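Local coordinates for protein transcription initiation factor IIB (Methanocaldococcus jannaschii, PDB 5O9J) that is a mini-intein of the HINT fold, derived from a transcription initiation factor IIB, that probably excises itself by protein splicing, at residues A[11-14]-A[19-22]. Residues are numbered along the deposited sequence; the frame is centred on the assembly and turned at random.
Sequences IIIK and IKVV
I13 lays its CG1-CD1 arm over the side chain of K20 and on toward V22: CG1 rests 3.6 Å from K20 CG, and CD1 ends 3.9 Å from V22 CG2. The arm reaches both because CG1 sits between the backbone N and the carbonyl carbon (chi1 62°), which swings it to the neighbouring strand. I11 takes the same turn, and its CG1 approaches V22 CG2 at 4.0 Å, so that one methyl touches both isoleucines. I11, I13 and V22 all press on L27 of helix 24-33, which covers their part of this face; K20 bends at chi3, and its amine leads off to a long, weak ion pair with E15. On the other face, K14 CG packs 3.6 Å from I19 CG1, while I12 and V21 lie side by side in looser contact. F65 of strand 63-67 touches I12, K14 and I19 there. Two pairs of backbone hydrogen bonds, I11 with V22 and I13 with K20, fix the register. I13 N lies 2.8 Å from K20 O. That bond is almost straight, 178° at the hydrogen, whereas K20 N comes in tilted from the carbonyl plane of I13. I13 O also receives a CA-H...O contact from I19 CA at 3.1 Å, so two donors converge on it. The strands run at 151° to each other, as in a twisted antiparallel beta hairpin; 18-23 forms the edge of a four-stranded sheet, and 10-15 joins it to 52-57 within the all-beta HINT fold of the intein splicing domain.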
loop_
_atom_site.group_PDB
_atom_site.type_symbol
_atom_site.label_atom_id
_atom_site.label_comp_id
_atom_site.label_asym_id
_atom_site.label_seq_id
_atom_site.Cartn_x
_atom_site.Cartn_y
_atom_site.Cartn_z
ATOM N N ILE A 11 7.754 1.521 5.712
ATOM C CA ILE A 11 6.677 1.680 6.671
ATOM C C ILE A 11 7.248 2.161 7.979
ATOM O O ILE A 11 8.399 1.885 8.305
ATOM C CB ILE A 11 5.909 0.373 6.961
ATOM C CG1 ILE A 11 6.885 -0.782 7.174
ATOM C CG2 ILE A 11 4.956 0.049 5.856
ATOM C CD1 ILE A 11 6.192 -2.111 7.375
ATOM N N ILE A 12 6.412 2.851 8.738
ATOM C CA ILE A 12 6.799 3.376 10.027
ATOM C C ILE A 12 6.182 2.465 11.059
ATOM O O ILE A 12 4.966 2.314 11.100
ATOM C CB ILE A 12 6.324 4.852 10.207
ATOM C CG1 ILE A 12 7.002 5.757 9.174
ATOM C CG2 ILE A 12 6.616 5.340 11.607
ATOM C CD1 ILE A 12 6.259 7.069 8.890
ATOM N N ILE A 13 7.009 1.833 11.885
ATOM C CA ILE A 13 6.488 0.829 12.802
ATOM C C ILE A 13 6.906 1.014 14.245
ATOM O O ILE A 13 7.842 1.752 14.550
ATOM C CB ILE A 13 6.926 -0.599 12.391
ATOM C CG1 ILE A 13 8.453 -0.729 12.444
ATOM C CG2 ILE A 13 6.411 -0.942 11.012
ATOM C CD1 ILE A 13 8.956 -2.150 12.187
ATOM N N LYS A 14 6.180 0.325 15.121
ATOM C CA LYS A 14 6.629 0.036 16.477
ATOM C C LYS A 14 6.858 -1.463 16.602
ATOM O O LYS A 14 5.927 -2.245 16.397
ATOM C CB LYS A 14 5.605 0.482 17.518
ATOM C CG LYS A 14 5.831 1.848 18.104
ATOM C CD LYS A 14 5.065 1.950 19.404
ATOM C CE LYS A 14 4.845 3.381 19.821
ATOM N NZ LYS A 14 4.092 3.433 21.107
ATOM N N ILE A 19 9.969 2.310 17.970
ATOM C CA ILE A 19 9.726 2.898 16.662
ATOM C C ILE A 19 10.905 2.731 15.722
ATOM O O ILE A 19 12.054 2.850 16.143
ATOM C CB ILE A 19 9.411 4.407 16.809
ATOM C CG1 ILE A 19 8.155 4.604 17.653
ATOM C CG2 ILE A 19 9.240 5.079 15.459
ATOM C CD1 ILE A 19 7.882 6.042 17.969
ATOM N N LYS A 20 10.616 2.460 14.451
ATOM C CA LYS A 20 11.642 2.426 13.409
ATOM C C LYS A 20 10.993 2.540 12.038
ATOM O O LYS A 20 9.769 2.423 11.915
ATOM C CB LYS A 20 12.489 1.150 13.509
ATOM C CG LYS A 20 11.706 -0.091 13.856
ATOM C CD LYS A 20 12.624 -1.266 14.182
ATOM C CE LYS A 20 13.318 -1.081 15.521
ATOM N NZ LYS A 20 13.793 -2.385 16.069
ATOM N N VAL A 21 11.814 2.793 11.021
ATOM C CA VAL A 21 11.337 3.003 9.659
ATOM C C VAL A 21 12.031 2.026 8.717
ATOM O O VAL A 21 13.246 2.101 8.526
ATOM C CB VAL A 21 11.605 4.432 9.169
ATOM C CG1 VAL A 21 10.996 4.631 7.781
ATOM C CG2 VAL A 21 11.068 5.452 10.152
ATOM N N VAL A 22 11.264 1.102 8.139
ATOM C CA VAL A 22 11.854 -0.038 7.446
ATOM C C VAL A 22 11.136 -0.420 6.147
ATOM O O VAL A 22 9.957 -0.131 5.972
ATOM C CB VAL A 22 11.875 -1.299 8.366
ATOM C CG1 VAL A 22 12.595 -1.011 9.683
ATOM C CG2 VAL A 22 10.460 -1.790 8.636
#